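Putative dihydrodipicolinate synthase family protein (PDB 3QFE) is a putative member of the dihydrodipicolinate synthase family, built on a TIM-barrel fold. Local coordinates at residues I83-G88 against A105-V110; H98-S103 against Q137-V142. All blocks are in the same frame, centred on the assembly; numbering follows the deposited sequence. Where two conformers were deposited one is given.

Both contacts lie in one sector of the barrel wall, their centres about 7 Å apart. Contact 1 pairs strands 83-86 and 109-112, which neighbour each other in the parallel sheet. Contact 2 sets helix 92-105, the connection between those strands, against the loop that leads from helix 124-137 into strand 142-146. Along the chain the segments alternate: 83-88, 98-103, 105-110, 137-142. The two contacts also touch directly. Ala107 N probably bonds to Ala102 O at 3.0 Å, and Val110 N probably bonds to Pro141 O at the same distance. Together they link three successive strands, 83-86, 109-112 and 142-146, through helix 92-105 and the loop before the third.

Contact 1: I83-G88 against A105-V110; sequences IMAGVG and AGANYV
Strand 83-86 and the start of strand 109-112 pair in parallel here, as the two strands of a beta-alpha-beta unit connected by helix 92-105. Met84 faces Tyr109 and Ala85 faces Val110 in the register. Ala85 N gives a nearly straight bond to Tyr109 O, 2.8 Å at 173°. One strand end is gripped more heavily. Ile83 O accepts from Asn108 N at 2.9 Å and from Tyr109 N at 3.2 Å, both in its carbonyl plane. Asn108 then reaches back with its side chain: OD1 takes Ile83 N at 2.8 Å, again in the carbonyl plane. CG of Asn108 stands anti to its carbonyl carbon (chi1 -52°), and this brings the amide alongside the strand end. Arg74 also bonds to OD1, so the amide oxygen has two donors.

On one face of the sheet, Met84 CG lies 4.1 Å from Tyr109 CB, and Met84 CB sits at the edge of the tyrosine ring. The Tyr109 hydroxyl is bonded to Pro7 O. On the helix face, Ala85 CB meets Ala107 CB at 3.9 Å. Further along, Val87 CG1 meets Val110 CG1 at 3.8 Å, the two side chains crossing at about a right angle. Ala102 and Ile99 of helix 92-105 pack on this layer. Such parallel pairing beneath a connecting helix is the repeating element of the TIM barrel.

Contact 2: H98-S103 against Q137-V142; sequences HINDAS and QSPLPV
Ile99, on helix 92-105, packs against Ser138 and Pro139 in the loop after helix 124-137. This is the tight, inner part of the contact. Ile99 CG2 touches Ser138 OG at 3.4 Å and Pro139 CD at 3.7 Å. This branch is anti to the backbone N of Ile99; the longer branch, CG1, is anti to the carbonyl carbon (chi1 -70°) and brings Ile99 CD1 to 4.0 Å from Ser138 CB. Ser138 OG spends its proton inside the loop, on Leu140 O at 2.7 Å, in the carbonyl plane and on a lone pair. That bond links the two ends of Ser138-Leu140 and turns the hydroxyl toward its own segment. Leu140 O also accepts from Asn170.

Ser103 lies one helical turn after Ile99 and meets Leu140. Leu140 CD1 comes to 3.7 Å from Ser103 CA, so this branch rests on the helix backbone as well as on the side chain.

The outer side is open to solvent: Pro139 and Asn100 are exposed and cross at about a right angle, a contact that is doubtful because Asn100 has two conformers. Ser103 OG lies 4.1 Å from Pro139 CG. No hydrogen bond crosses between the two segments.

Strand 109-112 supports this layer: Ile99 and Leu140 both rest on Val110, and Val142 begins strand 142-146 beside it. Helix 92-105 also touches helix 63-77, where Ala102 meets Ile70.

Contact 1: I83-G88 against A105-V110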
loop_
_atom_site.group_PDB
_atom_site.type_symbol
_atom_site.label_atom_id
_atom_site.label_comp_id
_atom_site.label_asym_id
_atom_site.label_seq_id
_atom_site.Cartn_x
_atom_site.Cartn_y
_atom_site.Cartn_z
ATOM N N ILE A 83 6.110 6.689 -5.968
ATOM C CA ILE A 83 6.426 5.736 -4.945
ATOM C C ILE A 83 6.237 6.355 -3.565
ATOM O O ILE A 83 6.777 7.418 -3.277
ATOM C CB ILE A 83 7.861 5.196 -5.089
ATOM C CG1 ILE A 83 7.955 4.223 -6.270
ATOM C CG2 ILE A 83 8.306 4.489 -3.801
ATOM C CD1 ILE A 83 9.416 3.954 -6.651
ATOM N N MET A 84 5.455 5.668 -2.739
ATOM C CA MET A 84 5.207 6.054 -1.377
ATOM C C MET A 84 5.897 5.026 -0.495
ATOM O O MET A 84 5.630 3.835 -0.591
ATOM C CB MET A 84 3.689 6.084 -1.120
ATOM C CG MET A 84 3.267 6.608 0.284
ATOM S SD MET A 84 1.465 6.585 0.438
ATOM C CE MET A 84 0.880 7.624 -0.911
ATOM N N ALA A 85 6.793 5.478 0.365
ATOM C CA ALA A 85 7.556 4.558 1.186
ATOM C C ALA A 85 7.068 4.583 2.627
ATOM O O ALA A 85 6.949 5.657 3.228
ATOM C CB ALA A 85 9.038 4.922 1.133
ATOM N N GLY A 86 6.809 3.404 3.188
ATOM C CA GLY A 86 6.515 3.277 4.617
ATOM C C GLY A 86 7.791 3.516 5.405
ATOM O O GLY A 86 8.878 3.052 5.019
ATOM N N VAL A 87 7.670 4.257 6.505
ATOM C CA VAL A 87 8.830 4.656 7.289
ATOM C C VAL A 87 8.603 4.518 8.782
ATOM O O VAL A 87 9.438 4.948 9.573
ATOM C CB VAL A 87 9.222 6.119 7.045
ATOM C CG1 VAL A 87 9.809 6.326 5.647
ATOM C CG2 VAL A 87 8.038 7.070 7.326
ATOM N N GLY A 88 7.490 3.911 9.177
ATOM C CA GLY A 88 7.115 3.870 10.590
ATOM C C GLY A 88 8.070 3.106 11.496
ATOM O O GLY A 88 8.682 2.121 11.088
ATOM N N ALA A 105 16.986 7.214 -1.627
ATOM C CA ALA A 105 16.760 6.053 -2.477
ATOM C C ALA A 105 15.751 6.323 -3.603
ATOM O O ALA A 105 15.592 5.506 -4.484
ATOM C CB ALA A 105 16.355 4.861 -1.637
ATOM N N GLY A 106 15.084 7.475 -3.570
ATOM C CA GLY A 106 14.206 7.896 -4.649
ATOM C C GLY A 106 12.700 7.920 -4.415
ATOM O O GLY A 106 11.955 8.082 -5.374
ATOM N N ALA A 107 12.221 7.759 -3.181
ATOM C CA ALA A 107 10.771 7.851 -2.900
ATOM C C ALA A 107 10.201 9.266 -3.157
ATOM O O ALA A 107 10.963 10.243 -3.145
ATOM C CB ALA A 107 10.478 7.404 -1.486
ATOM N N ASN A 108 8.889 9.383 -3.435
ATOM C CA ASN A 108 8.249 10.707 -3.623
ATOM C C ASN A 108 7.532 11.161 -2.352
ATOM O O ASN A 108 7.414 12.373 -2.078
ATOM C CB ASN A 108 7.227 10.711 -4.771
ATOM C CG ASN A 108 7.786 10.170 -6.070
ATOM O OD1 ASN A 108 7.459 9.054 -6.484
ATOM N ND2 ASN A 108 8.624 10.943 -6.718
ATOM N N TYR A 109 7.042 10.179 -1.593
ATOM C CA TYR A 109 6.286 10.432 -0.386
ATOM C C TYR A 109 6.679 9.431 0.694
ATOM O O TYR A 109 7.126 8.302 0.398
ATOM C CB TYR A 109 4.787 10.269 -0.660
ATOM C CG TYR A 109 4.279 10.834 -1.976
ATOM C CD1 TYR A 109 4.113 12.206 -2.167
ATOM C CD2 TYR A 109 3.932 9.997 -3.001
ATOM C CE1 TYR A 109 3.626 12.712 -3.356
ATOM C CE2 TYR A 109 3.441 10.491 -4.205
ATOM C CZ TYR A 109 3.285 11.835 -4.375
ATOM O OH TYR A 109 2.803 12.284 -5.584
ATOM N N VAL A 110 6.461 9.809 1.948
ATOM C CA VAL A 110 6.660 8.865 3.027
ATOM C C VAL A 110 5.368 8.659 3.771
ATOM O O VAL A 110 4.609 9.602 3.990
ATOM C CB VAL A 110 7.817 9.250 3.996
ATOM C CG1 VAL A 110 9.097 9.229 3.256
ATOM C CG2 VAL A 110 7.604 10.622 4.620
#

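Contact 2: H98-S103 against Q137-V142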
loop_
_atom_site.group_PDB
_atom_site.type_symbol
_atom_site.label_atom_id
_atom_site.label_comp_id
_atom_site.label_asym_id
_atom_site.label_seq_id
_atom_site.Cartn_x
_atom_site.Cartn_y
_atom_site.Cartn_z
ATOM N N HIS A 98 14.825 6.608 8.560
ATOM C CA HIS A 98 14.099 5.970 7.459
ATOM C C HIS A 98 13.673 6.961 6.396
ATOM O O HIS A 98 13.849 6.699 5.199
ATOM C CB HIS A 98 12.846 5.259 7.946
ATOM C CG HIS A 98 13.121 4.064 8.793
ATOM N ND1 HIS A 98 12.171 3.514 9.625
ATOM C CD2 HIS A 98 14.234 3.304 8.933
ATOM C CE1 HIS A 98 12.687 2.461 10.238
ATOM N NE2 HIS A 98 13.944 2.329 9.853
ATOM N N ILE A 99 13.109 8.097 6.818
ATOM C CA ILE A 99 12.708 9.098 5.845
ATOM C C ILE A 99 13.886 9.578 4.980
ATOM O O ILE A 99 13.789 9.571 3.756
ATOM C CB ILE A 99 11.981 10.298 6.503
ATOM C CG1 ILE A 99 10.588 9.866 7.017
ATOM C CG2 ILE A 99 11.872 11.438 5.505
ATOM C CD1 ILE A 99 9.844 10.973 7.839
ATOM N N ASN A 100 14.994 9.963 5.618
ATOM C CA ASN A 100 16.159 10.403 4.883
ATOM C C ASN A 100 16.713 9.317 3.960
ATOM O O ASN A 100 17.115 9.608 2.837
ATOM C CB ASN A 100 17.212 10.974 5.844
ATOM C CG ASN A 100 16.844 12.375 6.317
ATOM O OD1 ASN A 100 16.603 13.272 5.503
ATOM N ND2 ASN A 100 16.761 12.559 7.618
ATOM N N ASP A 101 16.711 8.071 4.433
ATOM C CA ASP A 101 17.097 6.942 3.585
ATOM C C ASP A 101 16.177 6.862 2.375
ATOM O O ASP A 101 16.666 6.677 1.255
ATOM C CB ASP A 101 17.045 5.615 4.348
ATOM C CG ASP A 101 18.175 5.484 5.364
ATOM O OD1 ASP A 101 19.105 6.323 5.365
ATOM O OD2 ASP A 101 18.130 4.533 6.162
ATOM N N ALA A 102 14.867 7.015 2.606
ATOM C CA ALA A 102 13.855 6.930 1.543
ATOM C C ALA A 102 14.054 8.013 0.501
ATOM O O ALA A 102 13.934 7.770 -0.700
ATOM C CB ALA A 102 12.412 6.996 2.125
ATOM N N SER A 103 14.355 9.208 0.985
ATOM C CA SER A 103 14.582 10.342 0.129
ATOM C C SER A 103 15.763 10.071 -0.792
ATOM O O SER A 103 15.636 10.192 -2.013
ATOM C CB SER A 103 14.825 11.581 0.976
ATOM O OG SER A 103 15.005 12.704 0.146
ATOM N N GLN A 137 10.562 18.332 9.707
ATOM C CA GLN A 137 11.944 17.904 9.420
ATOM C C GLN A 137 12.092 17.095 8.133
ATOM O O GLN A 137 13.206 16.979 7.598
ATOM C CB GLN A 137 12.537 17.122 10.591
ATOM C CG GLN A 137 12.763 17.945 11.863
ATOM C CD GLN A 137 13.711 17.255 12.811
ATOM O OE1 GLN A 137 14.860 16.976 12.470
ATOM N NE2 GLN A 137 13.239 16.967 14.006
ATOM N N SER A 138 10.972 16.559 7.635
ATOM C CA SER A 138 10.992 15.610 6.538
ATOM C C SER A 138 11.244 16.289 5.197
ATOM O O SER A 138 10.590 17.274 4.856
ATOM C CB SER A 138 9.702 14.781 6.471
ATOM O OG SER A 138 9.672 14.007 5.270
ATOM N N PRO A 139 12.207 15.754 4.432
ATOM C CA PRO A 139 12.465 16.272 3.095
ATOM C C PRO A 139 11.439 15.819 2.067
ATOM O O PRO A 139 11.461 16.303 0.939
ATOM C CB PRO A 139 13.850 15.715 2.748
ATOM C CG PRO A 139 14.096 14.604 3.700
ATOM C CD PRO A 139 13.277 14.859 4.923
ATOM N N LEU A 140 10.557 14.902 2.440
ATOM C CA LEU A 140 9.524 14.408 1.536
ATOM C C LEU A 140 8.124 14.703 2.112
ATOM O O LEU A 140 7.954 14.769 3.333
ATOM C CB LEU A 140 9.695 12.892 1.285
ATOM C CG LEU A 140 10.844 12.381 0.383
ATOM C CD1 LEU A 140 10.893 10.864 0.360
ATOM C CD2 LEU A 140 10.809 12.921 -1.053
ATOM N N PRO A 141 7.124 14.881 1.240
ATOM C CA PRO A 141 5.741 15.056 1.736
ATOM C C PRO A 141 5.246 13.835 2.544
ATOM O O PRO A 141 5.580 12.698 2.215
ATOM C CB PRO A 141 4.920 15.232 0.451
ATOM C CG PRO A 141 5.892 15.650 -0.608
ATOM C CD PRO A 141 7.236 15.090 -0.219
ATOM N N VAL A 142 4.429 14.084 3.558
ATOM C CA VAL A 142 4.068 13.071 4.546
ATOM C C VAL A 142 2.602 12.613 4.441
ATOM O O VAL A 142 1.699 13.424 4.389
ATOM C CB VAL A 142 4.366 13.599 5.987
ATOM C CG1 VAL A 142 3.702 12.746 7.068
ATOM C CG2 VAL A 142 5.879 13.722 6.206
#